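Local coordinates for protein prolyl-tRNA synthetase (Giardia lamblia ATCC 50803, PDB 3IAL) that probably joins L-proline to tRNA(Pro) at the expense of ATP and is captured here holding the prolyl-adenylate intermediate, at residues E67-V72 against W191-T196; S123-Y128 against S250-L255; I254-K259 against V264-T269. All blocks are in the same frame, centred on the assembly; numbering follows the deposited sequence. Where two conformers were deposited one is given.

Contact 1. Residues E67-V72 against W191-T196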
loop_
_atom_site.group_PDB
_atom_site.type_symbol
_atom_site.label_atom_id
_atom_site.label_comp_id
_atom_site.label_asym_id
_atom_site.label_seq_id
_atom_site.Cartn_x
_atom_site.Cartn_y
_atom_site.Cartn_z
ATOM N N GLU B 67 -7.701 -2.380 -6.454
ATOM C CA GLU B 67 -8.627 -3.502 -6.656
ATOM C C GLU B 67 -9.417 -3.404 -7.965
ATOM O O GLU B 67 -9.575 -4.404 -8.673
ATOM C CB GLU B 67 -9.619 -3.570 -5.490
ATOM C CG GLU B 67 -9.036 -4.061 -4.179
ATOM C CD GLU B 67 -9.996 -3.862 -2.998
ATOM O OE1 GLU B 67 -11.151 -3.416 -3.217
ATOM O OE2 GLU B 67 -9.588 -4.156 -1.846
ATOM N N GLU B 68 -9.922 -2.209 -8.273
ATOM C CA GLU B 68 -10.723 -1.978 -9.490
ATOM C C GLU B 68 -9.853 -2.007 -10.754
ATOM O O GLU B 68 -10.275 -2.506 -11.799
ATOM C CB GLU B 68 -11.452 -0.640 -9.410
ATOM C CG GLU B 68 -12.542 -0.575 -8.349
ATOM C CD GLU B 68 -13.616 -1.632 -8.555
ATOM O OE1 GLU B 68 -14.198 -1.680 -9.661
ATOM O OE2 GLU B 68 -13.851 -2.425 -7.618
ATOM N N TYR B 69 -8.641 -1.470 -10.653
ATOM C CA TYR B 69 -7.677 -1.557 -11.740
ATOM C C TYR B 69 -7.324 -3.019 -12.029
ATOM O O TYR B 69 -7.288 -3.414 -13.185
ATOM C CB TYR B 69 -6.418 -0.732 -11.440
ATOM C CG TYR B 69 -6.510 0.768 -11.763
ATOM C CD1 TYR B 69 -7.500 1.290 -12.600
ATOM C CD2 TYR B 69 -5.576 1.653 -11.246
ATOM C CE1 TYR B 69 -7.558 2.650 -12.883
ATOM C CE2 TYR B 69 -5.634 3.003 -11.523
ATOM C CZ TYR B 69 -6.623 3.498 -12.343
ATOM O OH TYR B 69 -6.664 4.848 -12.616
ATOM N N ALA B 70 -7.110 -3.818 -10.987
ATOM C CA ALA B 70 -6.837 -5.255 -11.156
ATOM C C ALA B 70 -7.936 -5.961 -11.958
ATOM O O ALA B 70 -7.637 -6.798 -12.802
ATOM C CB ALA B 70 -6.646 -5.947 -9.803
ATOM N N LYS B 71 -9.198 -5.616 -11.698
ATOM C CA LYS B 71 -10.330 -6.259 -12.380
ATOM C C LYS B 71 -10.376 -5.952 -13.872
ATOM O O LYS B 71 -10.911 -6.742 -14.643
ATOM C CB LYS B 71 -11.665 -5.831 -11.765
ATOM C CG LYS B 71 -11.956 -6.377 -10.377
ATOM C CD LYS B 71 -13.328 -5.884 -9.914
ATOM C CE LYS B 71 -13.510 -5.972 -8.417
ATOM N NZ LYS B 71 -14.747 -5.251 -7.999
ATOM N N VAL B 72 -9.844 -4.800 -14.278
ATOM C CA VAL B 72 -9.804 -4.445 -15.702
ATOM C C VAL B 72 -8.394 -4.643 -16.290
ATOM O O VAL B 72 -8.038 -4.020 -17.291
ATOM C CB VAL B 72 -10.379 -3.008 -15.972
ATOM C CG1 VAL B 72 -11.857 -2.947 -15.588
ATOM C CG2 VAL B 72 -9.596 -1.927 -15.240
ATOM N N TRP B 191 -12.309 6.051 -16.685
ATOM C CA TRP B 191 -13.519 6.731 -16.209
ATOM C C TRP B 191 -14.469 5.814 -15.450
ATOM O O TRP B 191 -15.098 6.254 -14.478
ATOM C CB TRP B 191 -14.252 7.448 -17.352
ATOM C CG TRP B 191 -13.625 8.771 -17.656
ATOM C CD1 TRP B 191 -12.915 9.109 -18.765
ATOM C CD2 TRP B 191 -13.617 9.919 -16.808
ATOM N NE1 TRP B 191 -12.469 10.403 -18.668
ATOM C CE2 TRP B 191 -12.889 10.925 -17.474
ATOM C CE3 TRP B 191 -14.151 10.193 -15.541
ATOM C CZ2 TRP B 191 -12.686 12.187 -16.925
ATOM C CZ3 TRP B 191 -13.951 11.443 -14.992
ATOM C CH2 TRP B 191 -13.222 12.430 -15.687
ATOM N N LYS B 192 -14.574 4.552 -15.863
ATOM C CA LYS B 192 -15.356 3.580 -15.090
ATOM C C LYS B 192 -14.871 3.481 -13.640
ATOM O O LYS B 192 -15.670 3.414 -12.711
ATOM C CB LYS B 192 -15.336 2.190 -15.726
ATOM C CG LYS B 192 -16.572 1.846 -16.548
ATOM C CD LYS B 192 -16.545 2.478 -17.920
ATOM C CE LYS B 192 -17.516 1.788 -18.867
ATOM N NZ LYS B 192 -17.031 0.421 -19.205
ATOM N N VAL B 193 -13.559 3.475 -13.449
ATOM C CA VAL B 193 -12.994 3.348 -12.110
ATOM C C VAL B 193 -13.210 4.611 -11.279
ATOM O O VAL B 193 -13.508 4.523 -10.094
ATOM C CB VAL B 193 -11.503 2.969 -12.161
ATOM C CG1 VAL B 193 -10.905 2.936 -10.764
ATOM C CG2 VAL B 193 -11.352 1.610 -12.836
ATOM N N ILE B 194 -13.074 5.776 -11.907
ATOM C CA ILE B 194 -13.368 7.041 -11.252
ATOM C C ILE B 194 -14.826 7.104 -10.760
ATOM O O ILE B 194 -15.070 7.502 -9.619
ATOM C CB ILE B 194 -13.051 8.254 -12.178
ATOM C CG1 ILE B 194 -11.554 8.316 -12.501
ATOM C CG2 ILE B 194 -13.499 9.577 -11.544
ATOM C CD1 ILE B 194 -10.645 8.108 -11.317
ATOM N N ASP B 195 -15.782 6.707 -11.600
ATOM C CA ASP B 195 -17.199 6.739 -11.194
ATOM C C ASP B 195 -17.481 5.797 -10.027
ATOM O O ASP B 195 -18.205 6.150 -9.112
ATOM C CB ASP B 195 -18.120 6.391 -12.365
ATOM C CG ASP B 195 -19.480 7.036 -12.239
ATOM O OD1 ASP B 195 -19.549 8.278 -12.307
ATOM O OD2 ASP B 195 -20.477 6.312 -12.081
ATOM N N THR B 196 -16.893 4.605 -10.056
ATOM C CA THR B 196 -16.979 3.684 -8.927
ATOM C C THR B 196 -16.426 4.288 -7.637
ATOM O O THR B 196 -17.047 4.179 -6.577
ATOM C CB THR B 196 -16.203 2.376 -9.201
ATOM O OG1 THR B 196 -16.741 1.744 -10.367
ATOM C CG2 THR B 196 -16.309 1.434 -8.010
HETATM O O HOH W 1 -14.927 0.280 -11.336
#
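V193 sets its two methyl groups against the helix that carries E68 and Y69; it contributes the largest share of the contact, and E68 the next. With CG1 anti to its backbone N (chi1 176°), CG1 lies in the angle between E68 CB, 3.9 Å away, and the Y69 ring, while CG2 lies along the CD1-CE1 side of that ring, 3.9 Å from CD1, approaching obliquely. The tyrosine and valine side chains cross at nearly a right angle. A beta-branched residue suits this place because it gives two methyls on a short stem, enough to touch both E68 and Y69 across segments whose axes approach to 10.1 Å and run roughly antiparallel, at 146°.

One turn further on, the contact becomes polar. E68 has CG beside its backbone N and bends at chi2 (-59°), which turns the carboxylate toward K71 and T196; one residue thus supplies apolar CB to V193 and a charged end to K71 and a water. OE2 receives K71 NZ at 3.0 Å on its syn side, somewhat out of the carboxylate plane; this salt bridge, formed within 67-72, probably steadies the group. OE1 accepts a proton from a water at 2.7 Å, and the same water lies 2.5 Å from T196 OG1, bridging the two helices where no direct hydrogen bond joins them. Threonine fits here because its other branch, CG2, faces the carboxylate at van der Waals distance.

The pair packs helix 52-71 beside helix 180-201 on the class II catalytic core. Beneath them, Y69 lies on N171 and A173 of strand 167-177 and on A271 of strand 263-274, its ring meeting that of H146, while I194 covers I241 and I273 of strands 235-245 and 263-274.

Contact 2. Residues S123-Y128 against S250-L255. With PR8 (5'-O-[(R)-hydroxy{[(2S)-pyrrolidin-2-ylcarbonyl]oxy}phosphoryl]adenosine), chain H.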
loop_
_atom_site.group_PDB
_atom_site.type_symbol
_atom_site.label_atom_id
_atom_site.label_comp_id
_atom_site.label_asym_id
_atom_site.label_seq_id
_atom_site.Cartn_x
_atom_site.Cartn_y
_atom_site.Cartn_z
ATOM N N SER B 123 5.617 10.109 -13.200
ATOM C CA SER B 123 6.575 9.072 -13.569
ATOM C C SER B 123 6.700 8.706 -15.056
ATOM O O SER B 123 7.400 7.755 -15.387
ATOM C CB SER B 123 6.325 7.819 -12.724
ATOM O OG SER B 123 6.241 8.166 -11.351
ATOM N N GLU B 124 6.071 9.471 -15.948
ATOM C CA GLU B 124 6.137 9.173 -17.389
ATOM C C GLU B 124 7.551 8.856 -17.875
ATOM O O GLU B 124 7.765 7.822 -18.499
ATOM C CB GLU B 124 5.562 10.312 -18.241
ATOM C CG GLU B 124 4.037 10.362 -18.268
ATOM C CD GLU B 124 3.419 10.977 -17.019
ATOM O OE1 GLU B 124 4.157 11.515 -16.163
ATOM O OE2 GLU B 124 2.183 10.921 -16.897
ATOM N N THR B 125 8.508 9.734 -17.587
ATOM C CA THR B 125 9.840 9.618 -18.190
ATOM C C THR B 125 10.553 8.339 -17.750
ATOM O O THR B 125 11.242 7.697 -18.546
ATOM C CB THR B 125 10.719 10.861 -17.899
ATOM O OG1 THR B 125 10.841 11.060 -16.486
ATOM C CG2 THR B 125 10.116 12.112 -18.525
ATOM N N ALA B 126 10.347 7.958 -16.494
ATOM C CA ALA B 126 10.930 6.745 -15.924
ATOM C C ALA B 126 10.226 5.497 -16.446
ATOM O O ALA B 126 10.875 4.544 -16.865
ATOM C CB ALA B 126 10.872 6.800 -14.396
ATOM N N ILE B 127 8.897 5.512 -16.444
ATOM C CA ILE B 127 8.129 4.352 -16.867
ATOM C C ILE B 127 8.277 4.062 -18.364
ATOM O O ILE B 127 8.428 2.906 -18.750
ATOM C CB ILE B 127 6.636 4.483 -16.489
ATOM C CG1 ILE B 127 6.481 4.351 -14.973
ATOM C CG2 ILE B 127 5.802 3.402 -17.198
ATOM C CD1 ILE B 127 5.177 4.856 -14.434
ATOM N N TYR B 128 8.250 5.098 -19.202
ATOM C CA TYR B 128 8.326 4.889 -20.650
ATOM C C TYR B 128 9.747 4.507 -21.105
ATOM O O TYR B 128 9.901 3.791 -22.086
ATOM C CB TYR B 128 7.756 6.088 -21.419
ATOM C CG TYR B 128 6.360 6.495 -20.953
ATOM C CD1 TYR B 128 5.511 5.579 -20.314
ATOM C CD2 TYR B 128 5.886 7.794 -21.152
ATOM C CE1 TYR B 128 4.244 5.955 -19.875
ATOM C CE2 TYR B 128 4.623 8.173 -20.719
ATOM C CZ TYR B 128 3.806 7.249 -20.080
ATOM O OH TYR B 128 2.556 7.603 -19.637
ATOM N N SER B 250 7.878 7.988 -29.407
ATOM C CA SER B 250 8.958 8.450 -30.285
ATOM C C SER B 250 10.141 8.949 -29.465
ATOM O O SER B 250 11.282 8.621 -29.750
ATOM C CB SER B 250 8.470 9.570 -31.202
ATOM O OG SER B 250 9.509 9.964 -32.081
ATOM N N THR B 251 9.860 9.740 -28.434
ATOM C CA THR B 251 10.920 10.320 -27.609
ATOM C C THR B 251 11.695 9.233 -26.869
ATOM O O THR B 251 12.916 9.264 -26.833
ATOM C CB THR B 251 10.356 11.339 -26.599
ATOM O OG1 THR B 251 9.584 12.321 -27.299
ATOM C CG2 THR B 251 11.481 12.030 -25.831
ATOM N N PHE B 252 10.989 8.256 -26.310
ATOM C CA PHE B 252 11.647 7.196 -25.530
ATOM C C PHE B 252 11.919 5.919 -26.333
ATOM O O PHE B 252 12.334 4.903 -25.775
ATOM C CB PHE B 252 10.851 6.933 -24.240
ATOM C CG PHE B 252 10.891 8.094 -23.293
ATOM C CD1 PHE B 252 11.929 8.221 -22.386
ATOM C CD2 PHE B 252 9.945 9.105 -23.361
ATOM C CE1 PHE B 252 12.000 9.307 -21.533
ATOM C CE2 PHE B 252 10.016 10.201 -22.508
ATOM C CZ PHE B 252 11.045 10.298 -21.596
ATOM N N ASP B 253 11.729 5.993 -27.649
ATOM C CA ASP B 253 12.017 4.879 -28.555
ATOM C C ASP B 253 11.286 3.600 -28.154
ATOM O O ASP B 253 11.902 2.542 -27.983
ATOM C CB ASP B 253 13.530 4.627 -28.641
ATOM C CG ASP B 253 14.276 5.761 -29.311
ATOM O OD1 ASP B 253 13.813 6.922 -29.230
ATOM O OD2 ASP B 253 15.334 5.480 -29.917
ATOM N N ILE B 254 9.972 3.722 -27.976
ATOM C CA ILE B 254 9.113 2.579 -27.765
ATOM C C ILE B 254 8.568 2.149 -29.113
ATOM O O ILE B 254 7.781 2.866 -29.743
ATOM C CB ILE B 254 7.922 2.870 -26.826
ATOM C CG1 ILE B 254 8.393 3.497 -25.511
ATOM C CG2 ILE B 254 7.169 1.570 -26.559
ATOM C CD1 ILE B 254 7.278 3.828 -24.568
ATOM N N LEU B 255 8.986 0.970 -29.545
ATOM C CA LEU B 255 8.598 0.441 -30.829
ATOM C C LEU B 255 8.245 -1.029 -30.669
ATOM O O LEU B 255 8.873 -1.738 -29.888
ATOM C CB LEU B 255 9.752 0.599 -31.829
ATOM C CG LEU B 255 10.012 2.002 -32.391
ATOM C CD1 LEU B 255 11.340 2.010 -33.151
ATOM C CD2 LEU B 255 8.870 2.454 -33.307
HETATM C C PR8 H . -0.922 13.346 -14.259
HETATM N N PR8 H . 0.751 11.668 -14.732
HETATM O O PR8 H . -0.079 13.786 -13.475
HETATM P P PR8 H . -2.501 15.113 -13.510
HETATM N N1 PR8 H . -1.579 18.200 -4.345
HETATM C C2 PR8 H . -2.468 17.214 -4.313
HETATM N N3 PR8 H . -2.894 16.605 -5.422
HETATM C C4 PR8 H . -2.443 16.965 -6.623
HETATM C C5 PR8 H . -1.518 18.002 -6.697
HETATM C C6 PR8 H . -1.085 18.619 -5.526
HETATM N N6 PR8 H . -0.192 19.608 -5.579
HETATM N N7 PR8 H . -1.221 18.179 -7.978
HETATM C C8 PR8 H . -1.927 17.296 -8.688
HETATM N N9 PR8 H . -2.684 16.554 -7.868
HETATM C CA PR8 H . -0.622 12.085 -15.068
HETATM C CB PR8 H . -1.548 10.971 -14.607
HETATM C CD PR8 H . 0.708 10.248 -14.398
HETATM C CG PR8 H . -0.659 10.086 -13.722
HETATM C "C1'" PR8 H . -3.610 15.464 -8.314
HETATM O O10 PR8 H . -2.139 13.900 -14.512
HETATM O O1P PR8 H . -1.720 16.348 -13.776
HETATM C "C2'" PR8 H . -4.825 16.005 -9.106
HETATM O "O2'" PR8 H . -6.012 15.291 -8.730
HETATM O O2P PR8 H . -4.070 15.379 -13.732
HETATM C "C3'" PR8 H . -4.496 15.620 -10.529
HETATM O "O3'" PR8 H . -5.692 15.514 -11.305
HETATM C "C4'" PR8 H . -3.932 14.241 -10.236
HETATM O "O4'" PR8 H . -2.934 14.554 -9.239
HETATM C "C5'" PR8 H . -3.339 13.668 -11.505
HETATM O "O5'" PR8 H . -2.347 14.536 -12.017
#
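F252 leaves its backbone with CG anti to the carbonyl carbon (chi1 -67°) and its ring plane turned roughly square to the CA-CB-CG plane (chi2 -87°), which carries the ring onto T125 and Y128 in the first turns of helix 124-134. Its far end does most of the touching: CZ lies 3.7 Å from T125 CG2, and CE1 is 3.5 Å from T125 O. I254 is extended, with chi2 at 179°, and its CD1 lies 3.6 Å from Y128 O and 3.9 Å from Y128 CB. An aromatic ring and an extended isoleucine suit a buried apolar joint in which no hydrogen bond crosses.

The chain can present both because helix 247-251 ends in a Schellman motif: D253, with positive phi, is its C-prime residue and turns away between them.

On the ligand side, E124 is bent at chi2 and brings OE2 to 2.7 Å from the pyrrolidine N of the prolyl-adenylate, an acidic partner well matched to the proline amine.

The Y128 hydroxyl is hydrogen-bonded to H174 ND1, and its ring meets F248 edge-to-face. Helix 124-134 thus meets strand 167-177, where E124 and I127 touch H174, and the end of helix 247-251, with L268 of strand 263-274 against Y128.

Contact 3. Residues I254-K259 against V264-T269; sequences ILYANK and VHPYLT
Y256 and V264 form an antiparallel hydrogen-bonded pair in a beta hairpin, that of strands 256-257 and 263-274. Both backbone groups of each residue are used: Y256 N gives to V264 O at 2.9 Å, in the carbonyl plane, and V264 N gives to Y256 O at 2.8 Å. L255 CA adds a weaker C-H contact to V264 O.

Next along, a side chain takes over. P266 has no N-H to offer, and I254 O is instead met by H265 ND1 at 2.9 Å, with an N-H...O angle of 158°. The carbonyl lies at the imidazole edge, though the donor stands above the carbonyl plane. Histidine suits this place by offering a ring N-H to a backbone acceptor.

With CG between its backbone N and carbonyl carbon (chi1 74°), the Y256 ring swings across to V264, whose CB lies over one face, while P266 CB approaches obliquely. Its hydroxyl is satisfied by A178 O. N258, at the turn, bonds through OD1 to E262 N and lays ND2 against V264 CG2. I254 CG2 meets P266 CG at 3.4 Å, closer than usual van der Waals contact. Over one face of the H265 ring, L255 CD2 makes a CH-pi contact, 3.4 Å from the ring centroid.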
loop_
_atom_site.group_PDB
_atom_site.type_symbol
_atom_site.label_atom_id
_atom_site.label_comp_id
_atom_site.label_asym_id
_atom_site.label_seq_id
_atom_site.Cartn_x
_atom_site.Cartn_y
_atom_site.Cartn_z
ATOM N N ILE B 254 9.972 3.722 -27.976
ATOM C CA ILE B 254 9.113 2.579 -27.765
ATOM C C ILE B 254 8.568 2.149 -29.113
ATOM O O ILE B 254 7.781 2.866 -29.743
ATOM C CB ILE B 254 7.922 2.870 -26.826
ATOM C CG1 ILE B 254 8.393 3.497 -25.511
ATOM C CG2 ILE B 254 7.169 1.570 -26.559
ATOM C CD1 ILE B 254 7.278 3.828 -24.568
ATOM N N LEU B 255 8.986 0.970 -29.545
ATOM C CA LEU B 255 8.598 0.441 -30.829
ATOM C C LEU B 255 8.245 -1.029 -30.669
ATOM O O LEU B 255 8.873 -1.738 -29.888
ATOM C CB LEU B 255 9.752 0.599 -31.829
ATOM C CG LEU B 255 10.012 2.002 -32.391
ATOM C CD1 LEU B 255 11.340 2.010 -33.151
ATOM C CD2 LEU B 255 8.870 2.454 -33.307
ATOM N N TYR B 256 7.223 -1.469 -31.390
ATOM C CA TYR B 256 6.871 -2.878 -31.435
ATOM C C TYR B 256 6.721 -3.334 -32.879
ATOM O O TYR B 256 6.277 -2.570 -33.744
ATOM C CB TYR B 256 5.590 -3.164 -30.634
ATOM C CG TYR B 256 4.285 -2.703 -31.264
ATOM C CD1 TYR B 256 3.525 -3.570 -32.053
ATOM C CD2 TYR B 256 3.781 -1.422 -31.027
ATOM C CE1 TYR B 256 2.320 -3.169 -32.612
ATOM C CE2 TYR B 256 2.565 -1.008 -31.593
ATOM C CZ TYR B 256 1.847 -1.886 -32.389
ATOM O OH TYR B 256 0.650 -1.499 -32.954
ATOM N N ALA B 257 7.111 -4.578 -33.129
ATOM C CA ALA B 257 6.885 -5.207 -34.417
ATOM C C ALA B 257 5.445 -5.691 -34.456
ATOM O O ALA B 257 5.048 -6.498 -33.622
ATOM C CB ALA B 257 7.864 -6.386 -34.623
ATOM N N ASN B 258 4.662 -5.203 -35.414
ATOM C CA ASN B 258 3.281 -5.662 -35.573
ATOM C C ASN B 258 3.230 -7.004 -36.299
ATOM O O ASN B 258 4.276 -7.603 -36.548
ATOM C CB ASN B 258 2.405 -4.581 -36.238
ATOM C CG ASN B 258 2.747 -4.318 -37.700
ATOM O OD1 ASN B 258 3.477 -5.073 -38.350
ATOM N ND2 ASN B 258 2.182 -3.232 -38.235
ATOM N N LYS B 259 2.032 -7.491 -36.612
ATOM C CA LYS B 259 1.870 -8.803 -37.269
ATOM C C LYS B 259 2.501 -8.863 -38.661
ATOM O O LYS B 259 2.963 -9.920 -39.083
ATOM C CB LYS B 259 0.392 -9.189 -37.373
ATOM C CG LYS B 259 -0.191 -9.770 -36.097
ATOM C CD LYS B 259 -1.713 -9.726 -36.108
ATOM C CE LYS B 259 -2.297 -10.384 -34.863
ATOM N NZ LYS B 259 -3.768 -10.179 -34.766
ATOM N N VAL B 264 6.278 -0.170 -35.226
ATOM C CA VAL B 264 5.230 0.818 -34.951
ATOM C C VAL B 264 5.372 1.452 -33.561
ATOM O O VAL B 264 5.749 0.785 -32.592
ATOM C CB VAL B 264 3.813 0.175 -35.035
ATOM C CG1 VAL B 264 2.717 1.234 -34.854
ATOM C CG2 VAL B 264 3.625 -0.564 -36.355
ATOM N N HIS B 265 5.058 2.740 -33.475
ATOM C CA HIS B 265 5.024 3.445 -32.203
ATOM C C HIS B 265 3.672 3.191 -31.555
ATOM O O HIS B 265 2.647 3.556 -32.125
ATOM C CB HIS B 265 5.209 4.949 -32.393
ATOM C CG HIS B 265 6.632 5.364 -32.595
ATOM N ND1 HIS B 265 7.645 4.982 -31.742
ATOM C CD2 HIS B 265 7.207 6.146 -33.538
ATOM C CE1 HIS B 265 8.787 5.498 -32.161
ATOM N NE2 HIS B 265 8.548 6.211 -33.248
ATOM N N PRO B 266 3.661 2.564 -30.366
ATOM C CA PRO B 266 2.394 2.356 -29.692
ATOM C C PRO B 266 1.871 3.655 -29.093
ATOM O O PRO B 266 2.615 4.624 -28.934
ATOM C CB PRO B 266 2.748 1.358 -28.585
ATOM C CG PRO B 266 4.176 1.643 -28.262
ATOM C CD PRO B 266 4.808 2.216 -29.508
ATOM N N TYR B 267 0.584 3.662 -28.779
ATOM C CA TYR B 267 -0.054 4.785 -28.111
ATOM C C TYR B 267 0.129 4.654 -26.610
ATOM O O TYR B 267 0.185 3.538 -26.095
ATOM C CB TYR B 267 -1.546 4.813 -28.454
ATOM C CG TYR B 267 -1.852 5.562 -29.732
ATOM C CD1 TYR B 267 -1.429 5.083 -30.965
ATOM C CD2 TYR B 267 -2.568 6.755 -29.703
ATOM C CE1 TYR B 267 -1.712 5.775 -32.146
ATOM C CE2 TYR B 267 -2.855 7.447 -30.867
ATOM C CZ TYR B 267 -2.426 6.955 -32.086
ATOM O OH TYR B 267 -2.718 7.659 -33.233
ATOM N N LEU B 268 0.221 5.789 -25.913
ATOM C CA LEU B 268 0.296 5.801 -24.449
ATOM C C LEU B 268 -0.891 6.544 -23.813
ATOM O O LEU B 268 -1.333 7.581 -24.315
ATOM C CB LEU B 268 1.613 6.430 -23.987
ATOM C CG LEU B 268 2.907 5.674 -24.329
ATOM C CD1 LEU B 268 4.117 6.538 -24.004
ATOM C CD2 LEU B 268 3.003 4.312 -23.629
ATOM N N THR B 269 -1.394 6.003 -22.708
ATOM C CA THR B 269 -2.384 6.687 -21.888
ATOM C C THR B 269 -1.969 6.660 -20.412
ATOM O O THR B 269 -1.147 5.833 -19.997
ATOM C CB THR B 269 -3.803 6.080 -22.060
ATOM O OG1 THR B 269 -3.851 4.752 -21.516
ATOM C CG2 THR B 269 -4.201 6.039 -23.546
#

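From the N terminus, helix 52-71 supplies the first half of contact 1 and helix 124-134 the first half of contact 2. Contact 1 then closes a loop of 118 residues at helix 180-201, and contact 2 closes one of 121 residues after helix 247-251; the two loops cross, because 123-128 lies inside the first and 250-255 beyond its end. Contact 3 opens where contact 2 ends, sharing I254 and L255, and closes a hairpin with four residues between its segments. Contacts 2 and 3 touch, with S250 CA 3.5 Å from H265 CE1, whereas contact 1 stands about 25 Å from each, centre to centre. Strand 263-274, which supplies half of contact 3, also lies beneath contact 1.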